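Structural polyprotein, VP1 (PDB 5CDD) probably serves as a structural building block of the viral capsid, being one of the coat proteins cut from a longer polyprotein. Local coordinates at residues M78-Y83 against P197-E202; R92-F97 against S166-F171; A121-V126 against S160-D165. All blocks are in the same frame, centred on the assembly; numbering follows the deposited sequence.

Overall arrangement
Contacts 2 and 3 lie in the jelly-roll β-sandwich and its loops; contact 1 ties one of its helices to the C-terminal strand. Contact 2 lies in the core: strands 87-98 and 166-172, from opposing sheets, meet through aromatic and leucine side chains with no polar link. Contact 1 is equally buried and apolar, but joins helix 77-82 to strand 198-205, beside other chains of the capsid. Contact 3 lies at the surface, where two loops are bridged by opposite charges. Met78 and Arg92 pack where contacts 1 and 2 adjoin, helix 77-82 leading into strand 87-98. Met169 of the 166-171 segment packs against Ile124 and Val126, joining contact 2 to contact 3.

Contact 1: residues M78-Y83 against P197-E202; sequences MSYLSY and PQLQGE
Tyr83 and Tyr80, from segment 78-83 between strands C and D of the jelly roll, rest on Pro197 and Leu199 of the C-terminal arm. The contact is apolar and comes in two patches. In the first, Tyr83 CB sits 3.6 Å from Pro197 CD, while Pro197 CG lies 3.8 Å from Tyr83 CG and approaches the ring obliquely; the two side chains cross at about a right angle. In the second, Leu199 CD2 meets the Tyr80 ring at its edge, near the plane, 3.7 Å from Tyr80 CE1. The same methyl, Leu199 CD2, lies 3.5 Å from Tyr80 OH. A chi1 of -165° sets the Tyr80 ring opposite the backbone N and extends it toward Leu199.

Both tyrosine hydroxyls find polar partners elsewhere: Tyr83 OH bonds to Ala72 O, and Tyr80 OH to Asn128 of a neighbouring capsid protein chain. That chain also stacks its Tyr125 on Tyr80, and one of its strands pairs antiparallel with Gln198 and Leu199 across the interface. Arg106 of a further chain makes a cation-pi contact with Tyr83. The arm is thus held between its own helix and a neighbouring chain of the capsid assembly. Ser82 OG, also bonded to that Arg106 of the further chain, hydrogen-bonds to Ser79 O at 2.6 Å, tilted 20° from the carbonyl plane.

Contact 2: residues R92-F97 against S166-F171; sequences RRYKFF and SSLMYF
Tyr94 and Phe96 face Leu168 and Tyr170 in a buried, apolar sheet-to-sheet contact in the interior of the jelly-roll β-sandwich. Strand 87-98 (D) belongs to one sheet and strand 166-172 (H) to the other. The two segments run nearly parallel, 14° apart, with axes 9.0 Å from each other at closest approach, so they meet through side chains and not through backbone hydrogen bonds.

Leu168 CD2 touches both D-strand rings. It lies 3.8 Å from Tyr94 CD1, approaching that ring obliquely, and 3.9 Å from Phe96 CZ, where it sits at the ring edge near the plane. With chi1 at -177°, the leucine branch point stands opposite its own backbone N and is directed to the facing sheet; the turn about chi2 then sets CD2 against the rings.

The second element is the aromatic pair. The Phe96 and Tyr170 rings have centroids 4.3 Å apart and planes at 32°, an oblique pairing in which the side chains slide past each other in opposite directions. Tyr170 also meets the Trp53 ring and, through a weak hydrogen bond at its OH, Gln178 NE2. Arg93 and Lys95, directed to the other side of strand D, form salt bridges with Glu144 and Glu142 on a face that packs against neighbouring chains, Lys95 also pairing with Asp27 of one of them. Facing inward, Phe96 presents one ring face to Tyr170, whose CE1 stands 3.5 Å above that plane, over its centre.

Contact 3: residues A121-V126 against S160-D165; sequences ADEINV and SDKGYD
Glu123 and Lys162 sit on irregular backbone in two separate loops of the jelly roll, EF and GH, whose chains stay well apart: the CA atoms of this pair are 12.4 Å from each other. Only the two side chains span that distance. They come from opposite directions and meet at their charged ends, Glu123 OE2 lying 3.3 Å from Lys162 NZ in a salt bridge whose hydrogen bond is weak. Glu123 starts with CG between its backbone N and carbonyl carbon (chi1 53°) and then runs extended, whereas Lys162 bends at chi2 before straightening toward the carboxylate. The contact is at the surface, and the small buried area, 53 Å², fits a loose tie between loops.

Lys162 NZ has a second partner, Asn118 O, close to the start of the EF loop, so the ammonium group bonds to that loop at two places. Further along, the GH loop is fixed by Asp165, whose OD2 takes a salt bridge from Arg117 and a hydrogen bond from Tyr88, and by backbone hydrogen bonds that link Gly163 and Asp165 with Arg117. Gly163 turns with positive phi, 77°, and its carbonyl accepts a bond from Tyr132 of a neighbouring capsid protein chain, while Asn125 in the other loop is held by Thr276 of the same neighbouring chain. Inside the GH loop, Asp161 OD1 receives a weak, nearly straight bond from Tyr164 N at 3.4 Å, and the Tyr164 ring folds back so that Lys162 N lies 3.8 Å above one face, offset toward the rim.

Contact 1: residues M78-Y83 against P197-E202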
loop_
_atom_site.group_PDB
_atom_site.type_symbol
_atom_site.label_atom_id
_atom_site.label_comp_id
_atom_site.label_asym_id
_atom_site.label_seq_id
_atom_site.Cartn_x
_atom_site.Cartn_y
_atom_site.Cartn_z
ATOM N N MET A 78 -18.966 -10.988 36.393
ATOM C CA MET A 78 -17.924 -10.588 37.329
ATOM C C MET A 78 -18.221 -11.086 38.735
ATOM O O MET A 78 -17.330 -11.574 39.431
ATOM C CB MET A 78 -17.756 -9.068 37.340
ATOM C CG MET A 78 -16.995 -8.539 36.142
ATOM S SD MET A 78 -16.545 -6.816 36.331
ATOM C CE MET A 78 -15.129 -6.962 37.393
ATOM N N SER A 79 -19.478 -10.970 39.148
ATOM C CA SER A 79 -19.883 -11.418 40.472
ATOM C C SER A 79 -19.939 -12.940 40.542
ATOM O O SER A 79 -19.334 -13.557 41.418
ATOM C CB SER A 79 -21.252 -10.843 40.828
ATOM O OG SER A 79 -21.686 -11.317 42.089
ATOM N N TYR A 80 -20.665 -13.541 39.606
ATOM C CA TYR A 80 -20.819 -14.988 39.567
ATOM C C TYR A 80 -19.485 -15.730 39.547
ATOM O O TYR A 80 -19.265 -16.646 40.340
ATOM C CB TYR A 80 -21.644 -15.394 38.346
ATOM C CG TYR A 80 -22.156 -16.815 38.405
ATOM C CD1 TYR A 80 -23.098 -17.197 39.361
ATOM C CD2 TYR A 80 -21.707 -17.777 37.503
ATOM C CE1 TYR A 80 -23.582 -18.503 39.414
ATOM C CE2 TYR A 80 -22.185 -19.086 37.549
ATOM C CZ TYR A 80 -23.123 -19.441 38.504
ATOM O OH TYR A 80 -23.610 -20.728 38.537
ATOM N N LEU A 81 -18.597 -15.333 38.642
ATOM C CA LEU A 81 -17.294 -15.979 38.518
ATOM C C LEU A 81 -16.329 -15.666 39.661
ATOM O O LEU A 81 -15.425 -16.456 39.946
ATOM C CB LEU A 81 -16.644 -15.593 37.184
ATOM C CG LEU A 81 -17.336 -16.076 35.905
ATOM C CD1 LEU A 81 -16.661 -15.458 34.691
ATOM C CD2 LEU A 81 -17.284 -17.593 35.831
ATOM N N SER A 82 -16.518 -14.527 40.322
ATOM C CA SER A 82 -15.633 -14.142 41.416
ATOM C C SER A 82 -15.671 -15.148 42.561
ATOM O O SER A 82 -14.705 -15.282 43.313
ATOM C CB SER A 82 -16.006 -12.753 41.947
ATOM O OG SER A 82 -17.198 -12.792 42.711
ATOM N N TYR A 83 -16.788 -15.857 42.685
ATOM C CA TYR A 83 -16.959 -16.844 43.746
ATOM C C TYR A 83 -16.108 -18.101 43.580
ATOM O O TYR A 83 -15.995 -18.899 44.510
ATOM C CB TYR A 83 -18.435 -17.225 43.863
ATOM C CG TYR A 83 -19.240 -16.290 44.740
ATOM C CD1 TYR A 83 -19.102 -16.317 46.126
ATOM C CD2 TYR A 83 -20.145 -15.385 44.186
ATOM C CE1 TYR A 83 -19.848 -15.469 46.944
ATOM C CE2 TYR A 83 -20.897 -14.528 44.995
ATOM C CZ TYR A 83 -20.744 -14.578 46.374
ATOM O OH TYR A 83 -21.490 -13.750 47.185
ATOM N N PRO A 197 -19.413 -21.729 45.841
ATOM C CA PRO A 197 -20.382 -21.628 46.932
ATOM C C PRO A 197 -21.631 -22.414 46.529
ATOM O O PRO A 197 -21.577 -23.258 45.633
ATOM C CB PRO A 197 -20.636 -20.130 47.014
ATOM C CG PRO A 197 -20.582 -19.726 45.580
ATOM C CD PRO A 197 -19.368 -20.476 45.064
ATOM N N GLN A 198 -22.751 -22.137 47.184
ATOM C CA GLN A 198 -23.994 -22.823 46.867
ATOM C C GLN A 198 -24.857 -21.916 46.001
ATOM O O GLN A 198 -24.810 -20.694 46.134
ATOM C CB GLN A 198 -24.733 -23.185 48.154
ATOM C CG GLN A 198 -23.947 -24.120 49.059
ATOM C CD GLN A 198 -24.561 -24.255 50.435
ATOM O OE1 GLN A 198 -24.657 -23.282 51.182
ATOM N NE2 GLN A 198 -24.982 -25.465 50.780
ATOM N N LEU A 199 -25.636 -22.514 45.105
ATOM C CA LEU A 199 -26.503 -21.745 44.221
ATOM C C LEU A 199 -27.917 -21.647 44.777
ATOM O O LEU A 199 -28.409 -22.574 45.416
ATOM C CB LEU A 199 -26.545 -22.385 42.832
ATOM C CG LEU A 199 -25.219 -22.444 42.068
ATOM C CD1 LEU A 199 -25.418 -23.197 40.761
ATOM C CD2 LEU A 199 -24.708 -21.032 41.810
ATOM N N GLN A 200 -28.567 -20.517 44.527
ATOM C CA GLN A 200 -29.923 -20.305 45.003
ATOM C C GLN A 200 -30.912 -20.439 43.852
ATOM O O GLN A 200 -30.761 -19.791 42.817
ATOM C CB GLN A 200 -30.047 -18.918 45.635
ATOM C CG GLN A 200 -31.365 -18.685 46.351
ATOM C CD GLN A 200 -31.411 -17.351 47.066
ATOM O OE1 GLN A 200 -30.502 -17.010 47.825
ATOM N NE2 GLN A 200 -32.476 -16.591 46.837
ATOM N N GLY A 201 -31.916 -21.290 44.040
ATOM C CA GLY A 201 -32.926 -21.494 43.018
ATOM C C GLY A 201 -34.160 -20.660 43.303
ATOM O O GLY A 201 -34.054 -19.554 43.838
ATOM N N GLU A 202 -35.333 -21.183 42.956
ATOM C CA GLU A 202 -36.588 -20.467 43.176
ATOM C C GLU A 202 -36.989 -20.394 44.645
ATOM O O GLU A 202 -36.614 -21.247 45.450
ATOM C CB GLU A 202 -37.731 -21.130 42.402
ATOM C CG GLU A 202 -37.557 -21.175 40.896
ATOM C CD GLU A 202 -38.819 -21.636 40.184
ATOM O OE1 GLU A 202 -39.390 -22.670 40.594
ATOM O OE2 GLU A 202 -39.236 -20.965 39.214
#

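Contact 2: residues R92-F97 against S166-F171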
loop_
_atom_site.group_PDB
_atom_site.type_symbol
_atom_site.label_atom_id
_atom_site.label_comp_id
_atom_site.label_asym_id
_atom_site.label_seq_id
_atom_site.Cartn_x
_atom_site.Cartn_y
_atom_site.Cartn_z
ATOM N N ARG A 92 -11.418 -1.969 35.517
ATOM C CA ARG A 92 -12.840 -2.256 35.352
ATOM C C ARG A 92 -13.519 -1.246 34.425
ATOM O O ARG A 92 -13.081 -0.104 34.307
ATOM C CB ARG A 92 -13.524 -2.236 36.720
ATOM C CG ARG A 92 -12.978 -3.264 37.698
ATOM C CD ARG A 92 -13.105 -2.779 39.129
ATOM N NE ARG A 92 -12.590 -3.749 40.093
ATOM C CZ ARG A 92 -13.217 -4.871 40.438
ATOM N NH1 ARG A 92 -14.392 -5.170 39.899
ATOM N NH2 ARG A 92 -12.673 -5.691 41.328
ATOM N N ARG A 93 -14.593 -1.677 33.771
ATOM C CA ARG A 93 -15.342 -0.819 32.860
ATOM C C ARG A 93 -16.810 -0.758 33.254
ATOM O O ARG A 93 -17.377 -1.746 33.725
ATOM C CB ARG A 93 -15.225 -1.337 31.423
ATOM C CG ARG A 93 -13.859 -1.123 30.800
ATOM C CD ARG A 93 -13.727 -1.852 29.478
ATOM N NE ARG A 93 -12.463 -1.539 28.818
ATOM C CZ ARG A 93 -11.983 -2.202 27.773
ATOM N NH1 ARG A 93 -12.662 -3.220 27.267
ATOM N NH2 ARG A 93 -10.825 -1.849 27.232
ATOM N N TYR A 94 -17.419 0.408 33.062
ATOM C CA TYR A 94 -18.827 0.602 33.389
ATOM C C TYR A 94 -19.551 1.364 32.286
ATOM O O TYR A 94 -18.966 2.214 31.616
ATOM C CB TYR A 94 -18.987 1.389 34.697
ATOM C CG TYR A 94 -18.362 0.750 35.915
ATOM C CD1 TYR A 94 -17.018 0.954 36.223
ATOM C CD2 TYR A 94 -19.118 -0.052 36.768
ATOM C CE1 TYR A 94 -16.441 0.375 37.356
ATOM C CE2 TYR A 94 -18.554 -0.637 37.900
ATOM C CZ TYR A 94 -17.216 -0.418 38.189
ATOM O OH TYR A 94 -16.658 -0.993 39.310
ATOM N N LYS A 95 -20.825 1.048 32.100
ATOM C CA LYS A 95 -21.650 1.727 31.111
ATOM C C LYS A 95 -22.970 2.077 31.778
ATOM O O LYS A 95 -23.652 1.204 32.320
ATOM C CB LYS A 95 -21.908 0.839 29.889
ATOM C CG LYS A 95 -20.665 0.480 29.099
ATOM C CD LYS A 95 -21.023 -0.039 27.713
ATOM C CE LYS A 95 -19.810 -0.640 27.018
ATOM N NZ LYS A 95 -18.638 0.282 27.021
ATOM N N PHE A 96 -23.320 3.357 31.755
ATOM C CA PHE A 96 -24.563 3.805 32.361
ATOM C C PHE A 96 -25.535 4.264 31.285
ATOM O O PHE A 96 -25.328 5.300 30.653
ATOM C CB PHE A 96 -24.298 4.951 33.343
ATOM C CG PHE A 96 -23.245 4.639 34.368
ATOM C CD1 PHE A 96 -21.893 4.749 34.054
ATOM C CD2 PHE A 96 -23.605 4.219 35.646
ATOM C CE1 PHE A 96 -20.909 4.446 34.999
ATOM C CE2 PHE A 96 -22.630 3.911 36.600
ATOM C CZ PHE A 96 -21.278 4.025 36.275
ATOM N N PHE A 97 -26.587 3.482 31.069
ATOM C CA PHE A 97 -27.594 3.824 30.076
ATOM C C PHE A 97 -28.677 4.657 30.751
ATOM O O PHE A 97 -29.489 4.140 31.516
ATOM C CB PHE A 97 -28.213 2.563 29.473
ATOM C CG PHE A 97 -27.215 1.636 28.842
ATOM C CD1 PHE A 97 -26.407 0.820 29.627
ATOM C CD2 PHE A 97 -27.079 1.580 27.458
ATOM C CE1 PHE A 97 -25.479 -0.044 29.044
ATOM C CE2 PHE A 97 -26.154 0.721 26.866
ATOM C CZ PHE A 97 -25.353 -0.092 27.661
ATOM N N SER A 166 -7.576 1.819 42.966
ATOM C CA SER A 166 -8.527 2.837 42.534
ATOM C C SER A 166 -9.931 2.314 42.264
ATOM O O SER A 166 -10.130 1.134 41.983
ATOM C CB SER A 166 -7.992 3.539 41.285
ATOM O OG SER A 166 -7.638 2.583 40.293
ATOM N N SER A 167 -10.900 3.215 42.357
ATOM C CA SER A 167 -12.297 2.885 42.130
ATOM C C SER A 167 -12.958 4.044 41.388
ATOM O O SER A 167 -12.321 5.063 41.124
ATOM C CB SER A 167 -13.002 2.632 43.468
ATOM O OG SER A 167 -14.367 2.312 43.277
ATOM N N LEU A 168 -14.232 3.888 41.050
ATOM C CA LEU A 168 -14.955 4.930 40.334
ATOM C C LEU A 168 -15.904 5.722 41.236
ATOM O O LEU A 168 -16.434 5.202 42.220
ATOM C CB LEU A 168 -15.761 4.310 39.189
ATOM C CG LEU A 168 -16.525 5.279 38.287
ATOM C CD1 LEU A 168 -15.541 5.968 37.361
ATOM C CD2 LEU A 168 -17.571 4.529 37.481
ATOM N N MET A 169 -16.102 6.990 40.892
ATOM C CA MET A 169 -17.010 7.856 41.628
ATOM C C MET A 169 -17.945 8.508 40.615
ATOM O O MET A 169 -17.499 9.154 39.671
ATOM C CB MET A 169 -16.243 8.925 42.400
ATOM C CG MET A 169 -17.153 9.834 43.202
ATOM S SD MET A 169 -16.258 10.872 44.349
ATOM C CE MET A 169 -15.708 12.196 43.263
ATOM N N TYR A 170 -19.244 8.335 40.827
ATOM C CA TYR A 170 -20.263 8.858 39.925
ATOM C C TYR A 170 -20.825 10.207 40.367
ATOM O O TYR A 170 -20.869 10.513 41.555
ATOM C CB TYR A 170 -21.396 7.841 39.833
ATOM C CG TYR A 170 -22.237 7.954 38.593
ATOM C CD1 TYR A 170 -21.718 7.605 37.349
ATOM C CD2 TYR A 170 -23.559 8.388 38.662
ATOM C CE1 TYR A 170 -22.496 7.682 36.201
ATOM C CE2 TYR A 170 -24.347 8.470 37.522
ATOM C CZ TYR A 170 -23.810 8.115 36.293
ATOM O OH TYR A 170 -24.582 8.188 35.156
ATOM N N PHE A 171 -21.263 11.010 39.403
ATOM C CA PHE A 171 -21.833 12.314 39.710
ATOM C C PHE A 171 -22.699 12.867 38.585
ATOM O O PHE A 171 -22.406 12.680 37.409
ATOM C CB PHE A 171 -20.733 13.331 40.016
ATOM C CG PHE A 171 -21.261 14.703 40.329
ATOM C CD1 PHE A 171 -21.751 15.000 41.597
ATOM C CD2 PHE A 171 -21.331 15.678 39.339
ATOM C CE1 PHE A 171 -22.306 16.247 41.875
ATOM C CE2 PHE A 171 -21.886 16.930 39.606
ATOM C CZ PHE A 171 -22.375 17.214 40.877
#

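Contact 3: residues A121-V126 against S160-D165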
loop_
_atom_site.group_PDB
_atom_site.type_symbol
_atom_site.label_atom_id
_atom_site.label_comp_id
_atom_site.label_asym_id
_atom_site.label_seq_id
_atom_site.Cartn_x
_atom_site.Cartn_y
_atom_site.Cartn_z
ATOM N N ALA A 121 -17.196 9.620 49.457
ATOM C CA ALA A 121 -17.176 10.811 48.620
ATOM C C ALA A 121 -16.682 12.068 49.327
ATOM O O ALA A 121 -16.115 12.960 48.696
ATOM C CB ALA A 121 -18.564 11.055 48.045
ATOM N N ASP A 122 -16.889 12.138 50.637
ATOM C CA ASP A 122 -16.486 13.311 51.403
ATOM C C ASP A 122 -15.032 13.330 51.869
ATOM O O ASP A 122 -14.605 14.276 52.533
ATOM C CB ASP A 122 -17.422 13.484 52.604
ATOM C CG ASP A 122 -17.514 12.233 53.456
ATOM O OD1 ASP A 122 -16.531 11.916 54.161
ATOM O OD2 ASP A 122 -18.570 11.562 53.414
ATOM N N GLU A 123 -14.266 12.300 51.526
ATOM C CA GLU A 123 -12.864 12.259 51.929
ATOM C C GLU A 123 -11.915 12.126 50.740
ATOM O O GLU A 123 -10.833 11.546 50.852
ATOM C CB GLU A 123 -12.629 11.124 52.932
ATOM C CG GLU A 123 -13.112 9.757 52.488
ATOM C CD GLU A 123 -12.964 8.710 53.582
ATOM O OE1 GLU A 123 -13.471 8.944 54.699
ATOM O OE2 GLU A 123 -12.346 7.654 53.327
ATOM N N ILE A 124 -12.329 12.681 49.604
ATOM C CA ILE A 124 -11.526 12.646 48.387
ATOM C C ILE A 124 -11.844 13.870 47.532
ATOM O O ILE A 124 -12.980 14.349 47.511
ATOM C CB ILE A 124 -11.805 11.368 47.560
ATOM C CG1 ILE A 124 -10.771 11.232 46.438
ATOM C CG2 ILE A 124 -13.205 11.419 46.969
ATOM C CD1 ILE A 124 -9.350 11.040 46.928
ATOM N N ASN A 125 -10.831 14.371 46.830
ATOM C CA ASN A 125 -10.978 15.539 45.967
ATOM C C ASN A 125 -11.653 15.162 44.652
ATOM O O ASN A 125 -11.836 13.981 44.352
ATOM C CB ASN A 125 -9.605 16.140 45.682
ATOM C CG ASN A 125 -8.671 15.150 45.020
ATOM O OD1 ASN A 125 -8.846 14.804 43.854
ATOM N ND2 ASN A 125 -7.683 14.676 45.768
ATOM N N VAL A 126 -12.018 16.170 43.868
ATOM C CA VAL A 126 -12.672 15.936 42.586
ATOM C C VAL A 126 -11.764 16.277 41.408
ATOM O O VAL A 126 -12.214 16.817 40.398
ATOM C CB VAL A 126 -13.982 16.752 42.468
ATOM C CG1 VAL A 126 -15.032 16.185 43.408
ATOM C CG2 VAL A 126 -13.719 18.215 42.792
ATOM N N SER A 160 -10.252 -5.811 54.329
ATOM C CA SER A 160 -9.197 -4.889 54.742
ATOM C C SER A 160 -8.768 -3.890 53.668
ATOM O O SER A 160 -7.989 -2.977 53.946
ATOM C CB SER A 160 -7.969 -5.676 55.212
ATOM O OG SER A 160 -7.400 -6.426 54.151
ATOM N N ASP A 161 -9.271 -4.058 52.448
ATOM C CA ASP A 161 -8.916 -3.150 51.359
ATOM C C ASP A 161 -9.419 -1.742 51.651
ATOM O O ASP A 161 -10.611 -1.460 51.527
ATOM C CB ASP A 161 -9.519 -3.625 50.034
ATOM C CG ASP A 161 -9.009 -2.828 48.837
ATOM O OD1 ASP A 161 -8.903 -1.586 48.928
ATOM O OD2 ASP A 161 -8.722 -3.449 47.795
ATOM N N LYS A 162 -8.510 -0.860 52.044
ATOM C CA LYS A 162 -8.881 0.517 52.331
ATOM C C LYS A 162 -8.028 1.472 51.517
ATOM O O LYS A 162 -7.028 1.998 52.003
ATOM C CB LYS A 162 -8.714 0.823 53.820
ATOM C CG LYS A 162 -8.996 2.280 54.194
ATOM C CD LYS A 162 -10.460 2.661 54.016
ATOM C CE LYS A 162 -10.679 4.127 54.361
ATOM N NZ LYS A 162 -12.116 4.505 54.362
ATOM N N GLY A 163 -8.431 1.688 50.270
ATOM C CA GLY A 163 -7.699 2.589 49.402
ATOM C C GLY A 163 -6.429 1.986 48.838
ATOM O O GLY A 163 -5.472 2.710 48.576
ATOM N N TYR A 164 -6.409 0.669 48.651
ATOM C CA TYR A 164 -5.231 0.002 48.099
ATOM C C TYR A 164 -5.169 0.195 46.589
ATOM O O TYR A 164 -4.093 0.366 46.014
ATOM C CB TYR A 164 -5.247 -1.496 48.418
ATOM C CG TYR A 164 -5.097 -1.815 49.890
ATOM C CD1 TYR A 164 -4.312 -1.013 50.721
ATOM C CD2 TYR A 164 -5.713 -2.938 50.449
ATOM C CE1 TYR A 164 -4.143 -1.315 52.072
ATOM C CE2 TYR A 164 -5.551 -3.253 51.801
ATOM C CZ TYR A 164 -4.766 -2.437 52.606
ATOM O OH TYR A 164 -4.602 -2.739 53.942
ATOM N N ASP A 165 -6.337 0.158 45.954
ATOM C CA ASP A 165 -6.445 0.344 44.517
ATOM C C ASP A 165 -7.508 1.396 44.224
ATOM O O ASP A 165 -8.247 1.816 45.117
ATOM C CB ASP A 165 -6.796 -0.985 43.839
ATOM C CG ASP A 165 -8.096 -1.575 44.345
ATOM O OD1 ASP A 165 -8.283 -1.641 45.578
ATOM O OD2 ASP A 165 -8.928 -1.982 43.507
#